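Side-chain contact in cell wall surface anchor family protein (Streptococcus pneumoniae, PDB 4OQ1), which is an ancillary pilin that probably anchors the pilus to the pneumococcal cell wall: residues Thr116-Tyr121 with Ser191-Val196. The protein carries 3 engineered substitutions. Sequence-based numbering, arbitrary orientation.
Sequences TDAVSY and SSSGQV
Ser192 reaches across to the Asp117-Ala118 peptide from the type I beta turn Ser191-Gly194, a turn on a prealbumin-like (CnaB) domain, and the contact illustrates how two beta-rich domains can touch through surface turns with little buried area. Only 135 Å² is covered, both sides summed. Followed outward, the Ser192 side chain starts at CB, which lies 4.1 Å from Asp117 O, and ends at OG, set between its own backbone N and carbonyl carbon (chi1 60°). From there Ser192 OG donates a 3.0 Å hydrogen bond to Asp117 O, meeting it at a C=O...donor angle of 123° and tilted 32° from the carbonyl plane. Ser192 OG also packs 3.4 Å from Ala118 CA. Beside it, the Ala118 methyl touches Ser193, whose OG also makes a weak hydrogen bond to Gln43 O, in a loop of the N-terminal part of the chain. The receiving turn is itself braced by an ST motif, in which Val119 N donates to Thr116 OG1 at 2.7 Å. A water molecule adds a second polar link: it accepts from Ser192 N at 2.8 Å and donates to Ala118 O at 2.7 Å.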
ATOM      1  N   THR A 116     -17.736   0.002  15.821  1.00 35.55           N
ATOM      2  CA  THR A 116     -18.388   0.070  14.526  1.00 40.42           C
ATOM      3  C   THR A 116     -17.744  -0.948  13.605  1.00 41.48           C
ATOM      4  O   THR A 116     -16.750  -1.592  13.933  1.00 35.97           O
ATOM      5  CB  THR A 116     -18.318   1.471  13.868  1.00 44.13           C
ATOM      6  OG1 THR A 116     -16.950   1.848  13.558  1.00 42.29           O
ATOM      7  CG2 THR A 116     -18.892   2.473  14.746  1.00 44.97           C
ATOM      8  N   ASP A 117     -18.345  -1.066  12.443  1.00 39.64           N
ATOM      9  CA  ASP A 117     -17.853  -1.910  11.378  1.00 44.37           C
ATOM     10  C   ASP A 117     -16.514  -1.439  10.867  1.00 41.01           C
ATOM     11  O   ASP A 117     -15.805  -2.210  10.290  1.00 47.72           O
ATOM     12  CB  ASP A 117     -18.806  -1.842  10.189  1.00 48.72           C
ATOM     13  CG  ASP A 117     -20.195  -2.381  10.507  1.00 51.95           C
ATOM     14  OD1 ASP A 117     -20.357  -3.125  11.503  1.00 53.58           O
ATOM     15  OD2 ASP A 117     -21.124  -2.046   9.727  1.00 57.87           O
ATOM     16  N   ALA A 118     -16.225  -0.157  11.023  1.00 38.36           N
ATOM     17  CA  ALA A 118     -15.000   0.409  10.543  1.00 42.31           C
ATOM     18  C   ALA A 118     -13.996   0.507  11.667  1.00 39.36           C
ATOM     19  O   ALA A 118     -12.842   0.154  11.489  1.00 38.12           O
ATOM     20  CB  ALA A 118     -15.267   1.799   9.982  1.00 43.53           C
ATOM     21  N   VAL A 119     -14.462   0.989  12.819  1.00 36.78           N
ATOM     22  CA  VAL A 119     -13.611   1.432  13.916  1.00 34.60           C
ATOM     23  C   VAL A 119     -14.034   0.849  15.275  1.00 32.83           C
ATOM     24  O   VAL A 119     -15.188   0.969  15.654  1.00 31.57           O
ATOM     25  CB  VAL A 119     -13.736   2.953  14.054  1.00 37.62           C
ATOM     26  CG1 VAL A 119     -13.131   3.473  15.355  1.00 38.24           C
ATOM     27  CG2 VAL A 119     -13.035   3.603  12.917  1.00 38.83           C
ATOM     28  N   SER A 120     -13.079   0.282  15.995  1.00 28.30           N
ATOM     29  CA  SER A 120     -13.285  -0.190  17.352  1.00 31.73           C
ATOM     30  C   SER A 120     -12.304   0.546  18.249  1.00 28.98           C
ATOM     31  O   SER A 120     -11.122   0.642  17.912  1.00 33.88           O
ATOM     32  CB  SER A 120     -12.985  -1.642  17.414  1.00 34.23           C
ATOM     33  OG  SER A 120     -14.053  -2.326  16.795  1.00 52.00           O
ATOM     34  N   TYR A 121     -12.802   1.098  19.359  1.00 25.05           N
ATOM     35  CA  TYR A 121     -11.935   1.702  20.373  1.00 21.02           C
ATOM     36  C   TYR A 121     -12.370   1.184  21.727  1.00 23.13           C
ATOM     37  O   TYR A 121     -13.078   1.878  22.493  1.00 20.86           O
ATOM     38  CB  TYR A 121     -11.982   3.171  20.306  1.00 21.46           C
ATOM     39  CG  TYR A 121     -10.857   3.800  21.051  1.00 18.10           C
ATOM     40  CD1 TYR A 121      -9.795   4.411  20.346  1.00 23.73           C
ATOM     41  CD2 TYR A 121     -10.798   3.790  22.420  1.00 22.07           C
ATOM     42  CE1 TYR A 121      -8.725   4.947  21.025  1.00 22.12           C
ATOM     43  CE2 TYR A 121      -9.753   4.344  23.121  1.00 19.00           C
ATOM     44  CZ  TYR A 121      -8.708   4.925  22.425  1.00 21.90           C
ATOM     45  OH  TYR A 121      -7.647   5.531  23.136  1.00 19.85           O
ATOM     46  N   SER A 191      -8.035  -0.667   7.172  1.00 25.07           N
ATOM     47  CA  SER A 191      -9.226  -0.084   7.729  1.00 28.63           C
ATOM     48  C   SER A 191     -10.295  -0.304   6.735  1.00 26.39           C
ATOM     49  O   SER A 191     -10.128   0.033   5.568  1.00 24.15           O
ATOM     50  CB  SER A 191      -9.065   1.421   7.964  1.00 27.72           C
ATOM     51  OG  SER A 191     -10.320   2.085   7.996  1.00 30.08           O
ATOM     52  N   SER A 192     -11.422  -0.817   7.175  1.00 27.10           N
ATOM     53  CA  SER A 192     -12.448  -1.239   6.207  1.00 30.01           C
ATOM     54  C   SER A 192     -13.128  -0.064   5.439  1.00 28.32           C
ATOM     55  O   SER A 192     -13.805  -0.307   4.453  1.00 34.80           O
ATOM     56  CB  SER A 192     -13.513  -2.138   6.833  1.00 31.90           C
ATOM     57  OG  SER A 192     -14.134  -1.449   7.859  1.00 40.92           O
ATOM     58  N   SER A 193     -12.926   1.142   5.918  1.00 31.98           N
ATOM     59  CA  SER A 193     -13.418   2.337   5.285  1.00 39.39           C
ATOM     60  C   SER A 193     -12.237   3.143   4.720  1.00 42.52           C
ATOM     61  O   SER A 193     -12.372   4.316   4.473  1.00 44.01           O
ATOM     62  CB  SER A 193     -14.221   3.170   6.311  1.00 37.57           C
ATOM     63  OG  SER A 193     -13.375   3.816   7.224  1.00 44.28           O
ATOM     64  N   GLY A 194     -11.097   2.489   4.500  1.00 33.50           N
ATOM     65  CA  GLY A 194      -9.925   3.080   3.937  1.00 33.10           C
ATOM     66  C   GLY A 194      -9.932   3.195   2.410  1.00 30.66           C
ATOM     67  O   GLY A 194     -10.961   3.024   1.728  1.00 30.18           O
ATOM     68  N   GLN A 195      -8.765   3.522   1.884  1.00 31.83           N
ATOM     69  CA  GLN A 195      -8.575   3.823   0.459  1.00 30.53           C
ATOM     70  C   GLN A 195      -8.085   2.527  -0.184  1.00 30.29           C
ATOM     71  O   GLN A 195      -7.199   1.824   0.321  1.00 23.12           O
ATOM     72  CB  GLN A 195      -7.600   4.980   0.275  1.00 34.16           C
ATOM     73  CG  GLN A 195      -8.201   6.338   0.637  1.00 43.14           C
ATOM     74  CD  GLN A 195      -8.803   6.381   2.048  1.00 51.72           C
ATOM     75  OE1 GLN A 195      -8.063   6.349   3.056  1.00 57.57           O
ATOM     76  NE2 GLN A 195     -10.159   6.437   2.140  1.00 55.89           N
ATOM     77  N   VAL A 196      -8.700   2.199  -1.292  1.00 25.90           N
ATOM     78  CA  VAL A 196      -8.494   0.905  -1.999  1.00 27.64           C
ATOM     79  C   VAL A 196      -7.470   1.050  -3.165  1.00 29.32           C
ATOM     80  O   VAL A 196      -6.907   0.091  -3.664  1.00 33.15           O
ATOM     81  CB  VAL A 196      -9.867   0.436  -2.481  1.00 30.23           C
ATOM     82  CG1 VAL A 196      -9.782  -0.582  -3.531  1.00 35.60           C
ATOM     83  CG2 VAL A 196     -10.683  -0.125  -1.303  1.00 30.44           C
TER
HETATM   84  O   HOH W   1     -11.586  -1.509   9.848  1.00 27.92           O